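Long-range contacts in histidinol-phosphate aminotransferase (Clostridium acetobutylicum, PDB 3FTB), which probably catalyses the pyridoxal 5'-phosphate-dependent transamination of histidinol phosphate in histidine biosynthesis: residues V57-N62 and N243-N248; G86-I91 and Y108-I113; I182-I187 and I209-T214. All blocks are in the same frame, centred on the assembly; numbering follows the deposited sequence.

Interaction 1: residues V57-N62 and N243-N248. With PO4 (phosphate ion), chain H.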
loop_
_atom_site.group_PDB
_atom_site.type_symbol
_atom_site.label_atom_id
_atom_site.label_comp_id
_atom_site.label_asym_id
_atom_site.label_seq_id
_atom_site.Cartn_x
_atom_site.Cartn_y
_atom_site.Cartn_z
ATOM N N VAL A 57 4.936 -15.416 4.211
ATOM C CA VAL A 57 6.149 -14.711 4.627
ATOM C C VAL A 57 6.242 -13.282 4.089
ATOM O O VAL A 57 5.592 -12.928 3.108
ATOM C CB VAL A 57 7.418 -15.497 4.244
ATOM C CG1 VAL A 57 7.365 -16.888 4.865
ATOM C CG2 VAL A 57 7.566 -15.578 2.727
ATOM N N TYR A 58 7.048 -12.463 4.756
ATOM C CA TYR A 58 7.350 -11.121 4.288
ATOM C C TYR A 58 8.190 -11.179 3.008
ATOM O O TYR A 58 9.153 -11.946 2.920
ATOM C CB TYR A 58 8.117 -10.353 5.363
ATOM C CG TYR A 58 7.262 -9.826 6.504
ATOM C CD1 TYR A 58 6.619 -8.594 6.414
ATOM C CD2 TYR A 58 7.131 -10.543 7.685
ATOM C CE1 TYR A 58 5.851 -8.105 7.467
ATOM C CE2 TYR A 58 6.370 -10.060 8.740
ATOM C CZ TYR A 58 5.732 -8.845 8.628
ATOM O OH TYR A 58 4.980 -8.376 9.680
ATOM N N PRO A 59 7.836 -10.357 2.013
ATOM C CA PRO A 59 8.641 -10.321 0.790
ATOM C C PRO A 59 10.036 -9.823 1.135
ATOM O O PRO A 59 10.256 -9.393 2.271
ATOM C CB PRO A 59 7.930 -9.272 -0.069
ATOM C CG PRO A 59 6.579 -9.051 0.585
ATOM C CD PRO A 59 6.774 -9.338 2.026
ATOM N N ASP A 60 10.959 -9.874 0.179
ATOM C CA ASP A 60 12.270 -9.262 0.362
ATOM C C ASP A 60 12.065 -7.782 0.640
ATOM O O ASP A 60 11.376 -7.107 -0.109
ATOM C CB ASP A 60 13.133 -9.449 -0.891
ATOM C CG ASP A 60 14.533 -8.847 -0.743
ATOM O OD1 ASP A 60 14.922 -8.463 0.384
ATOM O OD2 ASP A 60 15.253 -8.763 -1.761
ATOM N N VAL A 61 12.647 -7.271 1.719
ATOM C CA VAL A 61 12.501 -5.851 2.030
ATOM C C VAL A 61 13.144 -4.962 0.951
ATOM O O VAL A 61 12.913 -3.753 0.916
ATOM C CB VAL A 61 13.070 -5.504 3.428
ATOM C CG1 VAL A 61 14.562 -5.178 3.339
ATOM C CG2 VAL A 61 12.309 -4.342 4.042
ATOM N N ASN A 62 13.948 -5.566 0.077
ATOM C CA ASN A 62 14.591 -4.832 -1.028
ATOM C C ASN A 62 13.995 -5.138 -2.406
ATOM O O ASN A 62 14.334 -4.484 -3.388
ATOM C CB ASN A 62 16.108 -5.081 -1.061
ATOM C CG ASN A 62 16.857 -4.356 0.053
ATOM O OD1 ASN A 62 17.936 -4.787 0.457
ATOM N ND2 ASN A 62 16.288 -3.254 0.552
ATOM N N ASN A 243 7.008 3.256 3.198
ATOM C CA ASN A 243 7.040 2.235 4.227
ATOM C C ASN A 243 7.507 0.902 3.641
ATOM O O ASN A 243 7.016 0.470 2.595
ATOM C CB ASN A 243 5.654 2.088 4.845
ATOM C CG ASN A 243 5.699 1.512 6.235
ATOM O OD1 ASN A 243 5.160 0.437 6.489
ATOM N ND2 ASN A 243 6.352 2.222 7.149
ATOM N N PRO A 244 8.474 0.257 4.303
ATOM C CA PRO A 244 8.986 -1.051 3.878
ATOM C C PRO A 244 7.845 -2.052 3.700
ATOM O O PRO A 244 6.785 -1.891 4.302
ATOM C CB PRO A 244 9.886 -1.459 5.036
ATOM C CG PRO A 244 10.346 -0.148 5.611
ATOM C CD PRO A 244 9.167 0.766 5.497
ATOM N N TRP A 245 8.068 -3.059 2.862
ATOM C CA TRP A 245 7.010 -3.952 2.382
ATOM C C TRP A 245 5.670 -3.298 1.965
ATOM O O TRP A 245 4.605 -3.820 2.293
ATOM C CB TRP A 245 6.747 -5.048 3.411
ATOM C CG TRP A 245 7.980 -5.737 3.848
ATOM C CD1 TRP A 245 8.706 -6.650 3.139
ATOM C CD2 TRP A 245 8.649 -5.578 5.105
ATOM N NE1 TRP A 245 9.788 -7.067 3.879
ATOM C CE2 TRP A 245 9.771 -6.426 5.090
ATOM C CE3 TRP A 245 8.402 -4.805 6.245
ATOM C CZ2 TRP A 245 10.650 -6.519 6.168
ATOM C CZ3 TRP A 245 9.279 -4.896 7.310
ATOM C CH2 TRP A 245 10.387 -5.745 7.266
ATOM N N ASN A 246 5.701 -2.187 1.235
ATOM C CA ASN A 246 4.448 -1.567 0.789
ATOM C C ASN A 246 3.774 -2.324 -0.364
ATOM O O ASN A 246 2.668 -1.979 -0.789
ATOM C CB ASN A 246 4.675 -0.113 0.377
ATOM C CG ASN A 246 5.574 0.010 -0.839
ATOM O OD1 ASN A 246 6.562 -0.716 -0.980
ATOM N ND2 ASN A 246 5.237 0.933 -1.725
ATOM N N ILE A 247 4.449 -3.347 -0.871
ATOM C CA ILE A 247 3.982 -4.095 -2.038
ATOM C C ILE A 247 3.556 -5.501 -1.642
ATOM O O ILE A 247 4.382 -6.312 -1.267
ATOM C CB ILE A 247 5.100 -4.196 -3.114
ATOM C CG1 ILE A 247 5.634 -2.811 -3.469
ATOM C CG2 ILE A 247 4.625 -4.929 -4.361
ATOM C CD1 ILE A 247 4.558 -1.812 -3.811
ATOM N N ASN A 248 2.263 -5.791 -1.720
ATOM C CA ASN A 248 1.763 -7.133 -1.398
ATOM C C ASN A 248 2.331 -8.214 -2.326
ATOM O O ASN A 248 2.825 -7.913 -3.413
ATOM C CB ASN A 248 0.235 -7.159 -1.442
ATOM C CG ASN A 248 -0.306 -7.233 -2.863
ATOM O OD1 ASN A 248 -0.711 -6.222 -3.435
ATOM N ND2 ASN A 248 -0.322 -8.431 -3.433
HETATM P P PO4 H . 2.851 -5.539 9.937
HETATM O O1 PO4 H . 1.422 -5.884 10.271
HETATM O O2 PO4 H . 3.698 -5.425 11.194
HETATM O O3 PO4 H . 3.389 -6.622 9.033
HETATM O O4 PO4 H . 2.899 -4.230 9.199
HETATM O O HOH W 1 10.253 -2.345 1.396
#
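V61 and W245 mark the closest approach of two irregular loops, their CA atoms 5.8 Å apart, with neither 57-62 nor 243-248 forming helix or strand where they meet. In this fold-type I aminotransferase these loops lie at the edge of the subunit, against the second one. W245 is the centrepiece: its indole slots between the side chains of Y58 and V61. With CG anti to its own carbonyl carbon (chi1 -51°), the ring swings back toward 57-62. On one face, V61 CG2 makes a CH-pi contact 3.8 Å from the centroid of the six-membered ring, and P244 CB lies over the same face, also toward the rim. On the opposite face, Y58 presents an edge in a T-shaped stack, ring centroids 5.0 Å apart and planes inclined at 50°; its CD1 stands over the centre of the indole. P59 works at the five-membered ring, where its CD meets W245 CD1 at 3.5 Å and its carbonyl O takes a weak, bent hydrogen bond from W245 NE1 (2.9 Å, 129°). A water adds a bridge, donating to V61 O and accepting from W245 N at 2.7 Å. R223 of the second subunit reaches the W245 carbonyl, which ties the loop across the dimer interface. Y58 likewise extends to a phosphate ion held by S88, T214 and R223 of that subunit. There Y58 OH donates to phosphate O3, near the phenol plane, though the modelled 2.5 Å is doubtfully short.

Interaction 2: residues G86-I91 and Y108-I113. With PO4 (phosphate ion), chain E.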
loop_
_atom_site.group_PDB
_atom_site.type_symbol
_atom_site.label_atom_id
_atom_site.label_comp_id
_atom_site.label_asym_id
_atom_site.label_seq_id
_atom_site.Cartn_x
_atom_site.Cartn_y
_atom_site.Cartn_z
ATOM N N GLY A 86 0.148 0.959 -6.305
ATOM C CA GLY A 86 -0.498 1.668 -7.398
ATOM C C GLY A 86 0.407 2.774 -7.935
ATOM O O GLY A 86 1.346 3.188 -7.259
ATOM N N ALA A 87 0.144 3.262 -9.145
ATOM C CA ALA A 87 0.856 4.450 -9.630
ATOM C C ALA A 87 0.525 5.678 -8.771
ATOM O O ALA A 87 1.323 6.616 -8.660
ATOM C CB ALA A 87 0.532 4.727 -11.093
ATOM N N SER A 88 -0.657 5.658 -8.160
ATOM C CA SER A 88 -1.121 6.758 -7.324
ATOM C C SER A 88 -0.061 7.206 -6.339
ATOM O O SER A 88 0.147 8.398 -6.133
ATOM C CB SER A 88 -2.363 6.337 -6.542
ATOM O OG SER A 88 -3.314 5.731 -7.391
ATOM N N GLU A 89 0.594 6.237 -5.715
ATOM C CA GLU A 89 1.537 6.527 -4.647
ATOM C C GLU A 89 2.705 7.341 -5.199
ATOM O O GLU A 89 3.226 8.244 -4.539
ATOM C CB GLU A 89 2.022 5.220 -3.989
ATOM C CG GLU A 89 2.632 5.387 -2.587
ATOM C CD GLU A 89 3.232 4.093 -1.999
ATOM O OE1 GLU A 89 2.960 2.998 -2.530
ATOM O OE2 GLU A 89 3.977 4.167 -0.991
ATOM N N ILE A 90 3.087 7.029 -6.431
ATOM C CA ILE A 90 4.275 7.610 -7.039
ATOM C C ILE A 90 4.021 9.031 -7.538
ATOM O O ILE A 90 4.880 9.906 -7.394
ATOM C CB ILE A 90 4.785 6.714 -8.172
ATOM C CG1 ILE A 90 5.038 5.308 -7.633
ATOM C CG2 ILE A 90 6.048 7.293 -8.814
ATOM C CD1 ILE A 90 5.006 4.273 -8.695
ATOM N N ILE A 91 2.842 9.252 -8.115
ATOM C CA ILE A 91 2.409 10.585 -8.526
ATOM C C ILE A 91 2.418 11.541 -7.335
ATOM O O ILE A 91 3.063 12.596 -7.371
ATOM C CB ILE A 91 0.991 10.543 -9.123
ATOM C CG1 ILE A 91 0.981 9.693 -10.399
ATOM C CG2 ILE A 91 0.478 11.956 -9.389
ATOM C CD1 ILE A 91 -0.399 9.462 -10.971
ATOM N N TYR A 108 -4.953 14.646 -15.919
ATOM C CA TYR A 108 -5.459 13.800 -14.840
ATOM C C TYR A 108 -5.548 14.575 -13.525
ATOM O O TYR A 108 -4.545 15.117 -13.036
ATOM C CB TYR A 108 -4.533 12.602 -14.714
ATOM C CG TYR A 108 -4.953 11.522 -13.755
ATOM C CD1 TYR A 108 -6.209 10.956 -13.823
ATOM C CD2 TYR A 108 -4.059 11.035 -12.797
ATOM C CE1 TYR A 108 -6.588 9.950 -12.941
ATOM C CE2 TYR A 108 -4.424 10.019 -11.920
ATOM C CZ TYR A 108 -5.689 9.480 -11.996
ATOM O OH TYR A 108 -6.051 8.476 -11.121
ATOM N N ALA A 109 -6.757 14.623 -12.966
ATOM C CA ALA A 109 -7.064 15.392 -11.757
ATOM C C ALA A 109 -6.030 15.250 -10.642
ATOM O O ALA A 109 -5.731 16.224 -9.957
ATOM C CB ALA A 109 -8.436 15.018 -11.234
ATOM N N GLU A 110 -5.504 14.039 -10.464
ATOM C CA GLU A 110 -4.569 13.732 -9.374
ATOM C C GLU A 110 -3.268 14.566 -9.328
ATOM O O GLU A 110 -2.659 14.702 -8.263
ATOM C CB GLU A 110 -4.244 12.226 -9.331
ATOM C CG GLU A 110 -2.919 11.906 -8.603
ATOM C CD GLU A 110 -2.770 10.447 -8.144
ATOM O OE1 GLU A 110 -2.943 9.532 -8.977
ATOM O OE2 GLU A 110 -2.451 10.219 -6.951
ATOM N N TYR A 111 -2.825 15.121 -10.453
ATOM C CA TYR A 111 -1.613 15.936 -10.390
ATOM C C TYR A 111 -1.816 17.104 -9.414
ATOM O O TYR A 111 -1.043 17.262 -8.473
ATOM C CB TYR A 111 -1.158 16.445 -11.765
ATOM C CG TYR A 111 -1.034 15.393 -12.847
ATOM C CD1 TYR A 111 -0.866 14.051 -12.530
ATOM C CD2 TYR A 111 -1.062 15.747 -14.189
ATOM C CE1 TYR A 111 -0.750 13.085 -13.517
ATOM C CE2 TYR A 111 -0.949 14.782 -15.191
ATOM C CZ TYR A 111 -0.793 13.451 -14.843
ATOM O OH TYR A 111 -0.677 12.489 -15.822
ATOM N N GLU A 112 -2.863 17.900 -9.640
ATOM C CA GLU A 112 -3.161 19.086 -8.826
ATOM C C GLU A 112 -3.728 18.780 -7.435
ATOM O O GLU A 112 -3.472 19.513 -6.469
ATOM C CB GLU A 112 -4.134 20.012 -9.562
ATOM C CG GLU A 112 -4.507 21.255 -8.761
ATOM C CD GLU A 112 -5.652 22.039 -9.366
ATOM O OE1 GLU A 112 -6.252 21.555 -10.350
ATOM O OE2 GLU A 112 -5.951 23.140 -8.853
ATOM N N ILE A 113 -4.526 17.723 -7.342
ATOM C CA ILE A 113 -5.032 17.266 -6.058
ATOM C C ILE A 113 -3.856 17.079 -5.110
ATOM O O ILE A 113 -3.817 17.654 -4.024
ATOM C CB ILE A 113 -5.709 15.901 -6.189
ATOM C CG1 ILE A 113 -6.956 15.999 -7.063
ATOM C CG2 ILE A 113 -6.038 15.334 -4.805
ATOM C CD1 ILE A 113 -7.548 14.638 -7.414
HETATM P P PO4 E . -3.301 3.394 -10.111
HETATM O O1 PO4 E . -2.923 3.749 -8.696
HETATM O O2 PO4 E . -2.117 2.822 -10.833
HETATM O O3 PO4 E . -4.387 2.350 -10.131
HETATM O O4 PO4 E . -3.740 4.653 -10.813
#
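I91 and E110 carry a buried helix-to-helix contact, joining helix 87-95 to helix 110-117 beside the phosphate pocket of the larger sheet's domain. It is almost wholly van der Waals in character. I91 CG2 lies on the aliphatic part of the glutamate, 3.5 Å from E110 CG. E110 leaves its backbone with CG anti to the amide N (chi1 158°) and stays extended beyond, which carries the carboxylate across to helix 87-95. There E110 OE2 is modelled 3.3 Å from S88 O, an acceptor like itself, but E110 is poorly ordered and the position of its carboxylate is doubtful. Two tyrosines flank I91 with ring edges, Y108 CE2 near I91 CD1 and Y111 CD1 at 4.0 Å from I91 CG2. The start of helix 87-95 grips a phosphate ion, as such helices hold the cofactor phosphate in this family. A87 N donates to its O2 at 2.9 Å and S88 N to its O1 at 3.0 Å. S88 turns OG back beside its own N (chi1 -49°), which lets the hydroxyl donate to the same O1, although the modelled 2.4 Å between S88 OG and that oxygen is too short to be taken literally. Around this core, N243 of the second subunit packs on S88 and E110. Helix 87-95 lies against strand 207-212, with I90 and I91 both on I210, while Y111 rests on I103 of strand 100-105 and its OH hydrogen-bonds D183 OD2.

Interaction 3: residues I182-I187 and I209-T214. With PO4 (phosphate ion), chain G; PO4 (phosphate ion), chain E.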
loop_
_atom_site.group_PDB
_atom_site.type_symbol
_atom_site.label_atom_id
_atom_site.label_comp_id
_atom_site.label_asym_id
_atom_site.label_seq_id
_atom_site.Cartn_x
_atom_site.Cartn_y
_atom_site.Cartn_z
ATOM N N ILE A 182 7.131 12.450 -15.911
ATOM C CA ILE A 182 6.280 12.010 -17.011
ATOM C C ILE A 182 5.459 10.776 -16.678
ATOM O O ILE A 182 6.007 9.678 -16.531
ATOM C CB ILE A 182 7.079 11.728 -18.289
ATOM C CG1 ILE A 182 7.981 12.904 -18.617
ATOM C CG2 ILE A 182 6.147 11.564 -19.464
ATOM C CD1 ILE A 182 8.552 12.833 -20.015
ATOM N N ASP A 183 4.145 10.970 -16.576
ATOM C CA ASP A 183 3.206 9.891 -16.284
ATOM C C ASP A 183 2.901 9.063 -17.547
ATOM O O ASP A 183 2.191 9.516 -18.458
ATOM C CB ASP A 183 1.933 10.488 -15.682
ATOM C CG ASP A 183 0.792 9.488 -15.590
ATOM O OD1 ASP A 183 0.995 8.306 -15.939
ATOM O OD2 ASP A 183 -0.314 9.897 -15.172
ATOM N N GLU A 184 3.452 7.852 -17.601
ATOM C CA GLU A 184 3.333 7.007 -18.785
ATOM C C GLU A 184 2.515 5.746 -18.536
ATOM O O GLU A 184 2.808 4.688 -19.086
ATOM C CB GLU A 184 4.724 6.632 -19.304
ATOM C CG GLU A 184 5.428 7.772 -20.048
ATOM C CD GLU A 184 6.696 7.314 -20.716
ATOM O OE1 GLU A 184 6.996 6.083 -20.745
ATOM O OE2 GLU A 184 7.400 8.201 -21.218
ATOM N N ALA A 185 1.475 5.871 -17.720
ATOM C CA ALA A 185 0.693 4.717 -17.292
ATOM C C ALA A 185 -0.065 4.093 -18.452
ATOM O O ALA A 185 -0.479 2.934 -18.381
ATOM C CB ALA A 185 -0.270 5.116 -16.189
ATOM N N PHE A 186 -0.237 4.873 -19.517
ATOM C CA PHE A 186 -0.987 4.439 -20.686
ATOM C C PHE A 186 -0.053 4.113 -21.842
ATOM O O PHE A 186 -0.465 3.455 -22.800
ATOM C CB PHE A 186 -1.968 5.524 -21.142
ATOM C CG PHE A 186 -3.202 5.643 -20.286
ATOM C CD1 PHE A 186 -4.139 4.621 -20.247
ATOM C CD2 PHE A 186 -3.439 6.795 -19.543
ATOM C CE1 PHE A 186 -5.291 4.735 -19.475
ATOM C CE2 PHE A 186 -4.586 6.920 -18.770
ATOM C CZ PHE A 186 -5.516 5.886 -18.738
ATOM N N ILE A 187 1.195 4.570 -21.743
ATOM C CA ILE A 187 2.146 4.492 -22.846
ATOM C C ILE A 187 2.176 3.108 -23.492
ATOM O O ILE A 187 2.698 2.940 -24.591
ATOM C CB ILE A 187 3.573 4.833 -22.392
ATOM C CG1 ILE A 187 4.424 5.330 -23.567
ATOM C CG2 ILE A 187 4.215 3.611 -21.776
ATOM C CD1 ILE A 187 4.133 6.758 -24.008
ATOM N N ILE A 209 10.056 8.999 -14.666
ATOM C CA ILE A 209 8.925 8.378 -15.368
ATOM C C ILE A 209 8.066 7.534 -14.432
ATOM O O ILE A 209 8.595 6.819 -13.575
ATOM C CB ILE A 209 9.394 7.473 -16.545
ATOM C CG1 ILE A 209 10.441 8.180 -17.418
ATOM C CG2 ILE A 209 8.222 7.001 -17.362
ATOM C CD1 ILE A 209 9.970 9.461 -18.028
ATOM N N ILE A 210 6.748 7.626 -14.604
ATOM C CA ILE A 210 5.802 6.809 -13.861
ATOM C C ILE A 210 5.128 5.789 -14.789
ATOM O O ILE A 210 4.491 6.156 -15.786
ATOM C CB ILE A 210 4.738 7.696 -13.203
ATOM C CG1 ILE A 210 5.403 8.678 -12.235
ATOM C CG2 ILE A 210 3.712 6.863 -12.482
ATOM C CD1 ILE A 210 4.423 9.585 -11.499
ATOM N N ARG A 211 5.305 4.507 -14.493
ATOM C CA ARG A 211 4.580 3.480 -15.223
ATOM C C ARG A 211 3.553 2.818 -14.314
ATOM O O ARG A 211 3.553 3.040 -13.111
ATOM C CB ARG A 211 5.533 2.420 -15.754
ATOM C CG ARG A 211 6.517 2.917 -16.780
ATOM C CD ARG A 211 5.859 3.223 -18.079
ATOM N NE ARG A 211 6.854 3.398 -19.131
ATOM C CZ ARG A 211 7.103 2.488 -20.060
ATOM N NH1 ARG A 211 6.422 1.351 -20.058
ATOM N NH2 ARG A 211 8.023 2.720 -20.989
ATOM N N ALA A 212 2.689 1.990 -14.897
ATOM C CA ALA A 212 1.690 1.254 -14.131
ATOM C C ALA A 212 1.285 -0.026 -14.844
ATOM O O ALA A 212 1.331 -0.105 -16.074
ATOM C CB ALA A 212 0.473 2.119 -13.881
ATOM N N MET A 213 0.890 -1.023 -14.058
ATOM C CA MET A 213 0.377 -2.283 -14.584
ATOM C C MET A 213 -1.138 -2.276 -14.475
ATOM O O MET A 213 -1.805 -3.262 -14.792
ATOM C CB MET A 213 0.919 -3.459 -13.771
ATOM C CG MET A 213 2.422 -3.737 -13.916
ATOM S SD MET A 213 2.854 -5.359 -13.231
ATOM C CE MET A 213 2.115 -6.436 -14.472
ATOM N N THR A 214 -1.666 -1.142 -14.020
ATOM C CA THR A 214 -3.078 -0.986 -13.670
ATOM C C THR A 214 -4.021 -0.868 -14.862
ATOM O O THR A 214 -5.105 -1.427 -14.852
ATOM C CB THR A 214 -3.268 0.251 -12.790
ATOM O OG1 THR A 214 -2.260 0.261 -11.771
ATOM C CG2 THR A 214 -4.644 0.245 -12.159
HETATM P P PO4 G . 7.993 -0.346 -22.685
HETATM O O1 PO4 G . 6.966 -0.390 -21.581
HETATM O O2 PO4 G . 9.014 -1.439 -22.458
HETATM O O3 PO4 G . 7.295 -0.541 -24.016
HETATM O O4 PO4 G . 8.716 0.984 -22.712
HETATM P P PO4 E . -3.301 3.394 -10.111
HETATM O O1 PO4 E . -2.923 3.749 -8.696
HETATM O O2 PO4 E . -2.117 2.822 -10.833
HETATM O O3 PO4 E . -4.387 2.350 -10.131
HETATM O O4 PO4 E . -3.740 4.653 -10.813
HETATM O O HOH W 2 -1.161 0.808 -17.439
#
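I210 uses both its backbone polar atoms toward 182-187: its N donates to I182 O at 2.9 Å and 170°, and its O accepts from E184 N at 2.7 Å. This is the parallel pairing of strands 179-183 and 207-212, inside the mixed seven-stranded sheet of the fold-type I aminotransferase domain. E184 and R211, a residue of strand 207-212, form a salt bridge, OE1 to NE at 3.1 Å, though the hydrogen bond within it is weak and the carboxylate and guanidinium planes are 36° apart. The other carboxylate oxygen of E184 is taken by the backbone N of F197. R211 bends at chi2 (-71°), bringing its end back toward 182-187, and its two terminal nitrogens grip a phosphate ion edge-on, NH1 to O1 and NH2 to O4; both bonds are nearly straight but modelled unusually short, so their lengths are doubtful. I187 CG2 lies over the centre of one guanidinium face, 3.5 Å from R211 CZ. D183 OD1 accepts from A185 N, closing an Asx turn; its OD2 is engaged by Y111, and as in relatives this aspartate probably faces the cofactor's pyridine nitrogen. Packing follows the sheet: I182 and I209 run side by side on one face, I182 CB 3.7 Å from I209 CD1, while D183 and I210 point to the other. Farther along, the methyls of A185 and A212 touch. Past the strand, T214 reaches the phosphate held by helix 87-95, its OG1 donating to O2 at 2.7 Å.

Overall arrangement
Interactions 2 and 3 belong to the interior and adjoin each other: helix 87-95 of the former lies on strand 207-212 of the latter, where A87 packs on A212. Both also contact the same phosphate, approached from the start of a helix in one and from the loop that follows a strand in the other. Interaction 1 is a surface contact, with its centre about 22 Å from each of theirs, yet N246 ties it to E89 of 86-91 and Y58 reaches the matching site of the second subunit. The chemistry follows location: aromatic stacking between loops, aliphatic packing between helices, and backbone hydrogen bonding with a salt bridge in the sheet.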